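Local coordinates for protein trehalose monomycolate transport factor A (Mycolicibacterium smegmatis MC2 155, PDB 6T84) that is required for MmpL3-dependent transport of trehalose monomycolate to the mycobacterial cell wall, acting through the N-terminal domain to which this probably cytoplasmic piece belongs, at residues P96-I107 and Y113-C124. Residues are numbered along the deposited sequence; the frame is centred on the assembly and turned at random.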
# COMPACT_ATOMS: atom_id res chain seq x y z
N PRO A 96 3.29 4.86 13.03
CA PRO A 96 4.58 4.55 12.40
C PRO A 96 5.67 4.82 13.41
O PRO A 96 5.65 5.83 14.12
CB PRO A 96 4.65 5.54 11.23
CG PRO A 96 3.25 6.04 11.03
CD PRO A 96 2.47 5.81 12.24
N ARG A 97 6.64 3.91 13.46
CA ARG A 97 7.71 4.01 14.44
C ARG A 97 8.81 4.99 14.04
O ARG A 97 9.57 5.42 14.92
CB ARG A 97 8.32 2.63 14.71
CG ARG A 97 7.30 1.63 15.25
CD ARG A 97 7.93 0.37 15.83
NE ARG A 97 6.91 -0.53 16.37
CZ ARG A 97 6.49 -0.53 17.63
NH1 ARG A 97 7.00 0.33 18.51
NH2 ARG A 97 5.56 -1.38 18.03
N GLU A 98 8.91 5.34 12.76
CA GLU A 98 10.00 6.22 12.30
C GLU A 98 9.95 7.58 12.98
O GLU A 98 8.88 8.06 13.38
CB GLU A 98 9.94 6.41 10.78
CG GLU A 98 10.25 5.15 9.97
CD GLU A 98 9.06 4.20 9.84
OE1 GLU A 98 8.07 4.33 10.58
OE2 GLU A 98 9.12 3.31 8.97
N ASN A 99 11.11 8.21 13.08
CA ASN A 99 11.28 9.47 13.81
C ASN A 99 11.19 10.70 12.92
O ASN A 99 11.42 11.81 13.40
CB ASN A 99 12.61 9.46 14.59
CG ASN A 99 12.65 8.37 15.66
OD1 ASN A 99 11.66 8.15 16.37
ND2 ASN A 99 13.78 7.66 15.77
N ASP A 100 10.84 10.55 11.64
CA ASP A 100 10.69 11.66 10.72
C ASP A 100 9.24 11.83 10.27
O ASP A 100 8.98 12.50 9.27
CB ASP A 100 11.62 11.53 9.51
CG ASP A 100 11.32 10.31 8.68
OD1 ASP A 100 10.58 9.43 9.19
OD2 ASP A 100 11.83 10.23 7.54
N ILE A 101 8.31 11.21 10.96
CA ILE A 101 6.92 11.18 10.51
C ILE A 101 6.02 11.43 11.71
O ILE A 101 6.28 10.93 12.81
CB ILE A 101 6.61 9.85 9.79
CG1 ILE A 101 5.20 9.92 9.16
CG2 ILE A 101 6.77 8.64 10.71
CD1 ILE A 101 4.90 8.80 8.16
N TRP A 102 5.00 12.26 11.52
CA TRP A 102 4.19 12.76 12.62
C TRP A 102 2.70 12.66 12.31
O TRP A 102 2.28 12.71 11.15
CB TRP A 102 4.51 14.23 12.90
CG TRP A 102 5.91 14.40 13.25
CD1 TRP A 102 6.49 14.18 14.46
CD2 TRP A 102 6.94 14.81 12.37
NE1 TRP A 102 7.84 14.45 14.41
CE2 TRP A 102 8.14 14.86 13.14
CE3 TRP A 102 6.97 15.22 11.04
CZ2 TRP A 102 9.34 15.23 12.59
CZ3 TRP A 102 8.19 15.59 10.50
CH2 TRP A 102 9.35 15.58 11.27
N LEU A 103 1.90 12.60 13.38
CA LEU A 103 0.43 12.61 13.25
C LEU A 103 -0.06 13.96 12.72
O LEU A 103 0.16 15.00 13.36
CB LEU A 103 -0.20 12.33 14.59
CG LEU A 103 -1.74 12.34 14.65
CD1 LEU A 103 -2.37 11.24 13.83
CD2 LEU A 103 -2.15 12.27 16.15
N LEU A 104 -0.75 13.93 11.57
CA LEU A 104 -1.50 15.08 11.09
C LEU A 104 -2.90 15.16 11.70
O LEU A 104 -3.34 16.24 12.13
CB LEU A 104 -1.60 15.01 9.55
CG LEU A 104 -2.49 16.11 8.92
CD1 LEU A 104 -1.95 17.52 9.20
CD2 LEU A 104 -2.74 15.92 7.42
N GLY A 105 -3.64 14.05 11.75
CA GLY A 105 -4.97 14.11 12.34
C GLY A 105 -5.75 12.83 12.06
O GLY A 105 -5.29 11.93 11.36
N ALA A 106 -6.91 12.73 12.68
CA ALA A 106 -7.81 11.60 12.47
C ALA A 106 -8.77 11.90 11.34
O ALA A 106 -9.24 13.06 11.16
CB ALA A 106 -8.66 11.38 13.71
N ILE A 107 -9.14 10.85 10.60
CA ILE A 107 -10.27 10.92 9.66
C ILE A 107 -11.06 9.63 9.82
O ILE A 107 -10.64 8.58 9.32
CB ILE A 107 -9.86 11.09 8.19
CG1 ILE A 107 -8.84 12.21 7.99
CG2 ILE A 107 -11.13 11.31 7.32
CD1 ILE A 107 -8.31 12.29 6.51
N TYR A 113 -0.60 10.22 8.99
CA TYR A 113 0.73 10.60 9.44
C TYR A 113 1.50 11.09 8.22
O TYR A 113 1.29 10.61 7.09
CB TYR A 113 1.48 9.39 10.07
CG TYR A 113 0.72 8.79 11.21
CD1 TYR A 113 -0.26 7.81 10.98
CD2 TYR A 113 0.96 9.16 12.51
CE1 TYR A 113 -0.94 7.20 12.01
CE2 TYR A 113 0.21 8.57 13.57
CZ TYR A 113 -0.72 7.61 13.29
OH TYR A 113 -1.50 7.05 14.28
N SER A 114 2.44 12.02 8.41
CA SER A 114 3.24 12.41 7.26
C SER A 114 4.59 12.96 7.69
O SER A 114 4.76 13.45 8.82
CB SER A 114 2.53 13.49 6.45
OG SER A 114 3.24 13.82 5.26
N THR A 115 5.53 12.89 6.76
CA THR A 115 6.84 13.53 6.92
C THR A 115 6.77 15.03 6.64
O THR A 115 7.74 15.73 6.93
CB THR A 115 7.86 12.88 5.95
OG1 THR A 115 7.37 13.04 4.61
CG2 THR A 115 8.08 11.44 6.26
N ASN A 116 5.66 15.55 6.09
CA ASN A 116 5.57 16.99 5.78
C ASN A 116 4.11 17.35 6.04
O ASN A 116 3.26 17.09 5.19
CB ASN A 116 5.98 17.22 4.32
CG ASN A 116 5.93 18.72 3.88
OD1 ASN A 116 5.09 19.52 4.34
ND2 ASN A 116 6.83 19.10 2.96
N LEU A 117 3.83 17.89 7.21
CA LEU A 117 2.44 18.09 7.61
C LEU A 117 1.74 19.07 6.68
O LEU A 117 0.54 18.91 6.37
CB LEU A 117 2.36 18.56 9.06
CG LEU A 117 2.84 17.52 10.09
CD1 LEU A 117 2.65 18.08 11.54
CD2 LEU A 117 2.17 16.16 9.91
N ASP A 118 2.46 20.11 6.24
CA ASP A 118 1.86 21.09 5.34
C ASP A 118 1.47 20.47 4.00
O ASP A 118 0.37 20.70 3.50
CB ASP A 118 2.84 22.25 5.11
CG ASP A 118 2.87 23.22 6.29
OD1 ASP A 118 1.90 23.21 7.08
OD2 ASP A 118 3.85 23.98 6.42
N ALA A 119 2.36 19.67 3.42
CA ALA A 119 2.03 19.01 2.16
C ALA A 119 0.87 18.02 2.36
O ALA A 119 -0.05 17.96 1.52
CB ALA A 119 3.25 18.28 1.60
N ALA A 120 0.89 17.26 3.45
CA ALA A 120 -0.18 16.29 3.69
C ALA A 120 -1.52 16.99 3.89
O ALA A 120 -2.57 16.48 3.48
CB ALA A 120 0.21 15.44 4.88
N ARG A 121 -1.51 18.15 4.56
CA ARG A 121 -2.73 18.94 4.68
C ARG A 121 -3.32 19.26 3.32
O ARG A 121 -4.55 19.19 3.14
CB ARG A 121 -2.40 20.24 5.40
CG ARG A 121 -2.55 20.09 6.84
CD ARG A 121 -2.70 21.42 7.56
NE ARG A 121 -2.52 21.20 8.99
CZ ARG A 121 -1.33 21.23 9.58
NH1 ARG A 121 -0.25 21.51 8.88
NH2 ARG A 121 -1.24 20.99 10.88
N ARG A 122 -2.46 19.64 2.37
CA ARG A 122 -2.95 19.97 1.03
C ARG A 122 -3.58 18.76 0.36
O ARG A 122 -4.61 18.88 -0.32
CB ARG A 122 -1.83 20.53 0.18
CG ARG A 122 -1.42 21.94 0.61
CD ARG A 122 -0.47 22.62 -0.39
NE ARG A 122 0.62 21.75 -0.81
CZ ARG A 122 1.84 21.75 -0.28
NH1 ARG A 122 2.13 22.60 0.72
NH2 ARG A 122 2.77 20.91 -0.74
N ALA A 123 -2.99 17.57 0.55
CA ALA A 123 -3.56 16.34 -0.00
C ALA A 123 -4.83 15.90 0.71
O ALA A 123 -5.60 15.13 0.14
CB ALA A 123 -2.51 15.22 0.07
N CYS A 124 -5.08 16.38 1.93
CA CYS A 124 -6.24 15.89 2.69
C CYS A 124 -7.46 16.80 2.50
O CYS A 124 -7.96 17.45 3.43
CB CYS A 124 -5.88 15.77 4.16
SG CYS A 124 -4.87 14.30 4.50
O HOH W 1 10.37 14.57 8.07
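Tyr113 lays its ring between Pro96 and Leu103. Pro96 CD sits almost exactly above the ring centre, 3.4 Å from the Tyr113 centroid, a CH-pi contact only 5° off the normal; over the opposite face Leu103 CD1 makes a more slanting one, 4.2 Å from the same centroid. With CG anti to its carbonyl carbon (chi1 -57°), Tyr113 is directed into this slot, and the loop before strand 102-107 is thereby packed back onto its own hairpin. The backbones of that antiparallel hairpin, whose strand 102-107 is an edge strand of the large sheet within this chain, join through the hydrogen-bonded pair Trp102 and Ser114: Trp102 N donates to Ser114 O at 3.0 Å, and Ser114 N to Trp102 O at 2.8 Å. A classic beta bulge follows, where the backbones of Leu104 and Gly105 both bond to Val112. Leu104 reaches helix 117-123 there, CD2 meeting Ala120 CB at 3.9 Å and, just past the helix, Cys124 SG at 4.0 Å, while CD1 lies over one face of the Arg121 guanidinium and touches Arg121 CG at 3.5 Å. At the helix start Asn116 is the N-cap, its OD1 accepting from Ala119 N at 2.9 Å, and Ser114 OG, also hydrogen-bonded to Val85 O, accepts from Asn116 N in an ST turn.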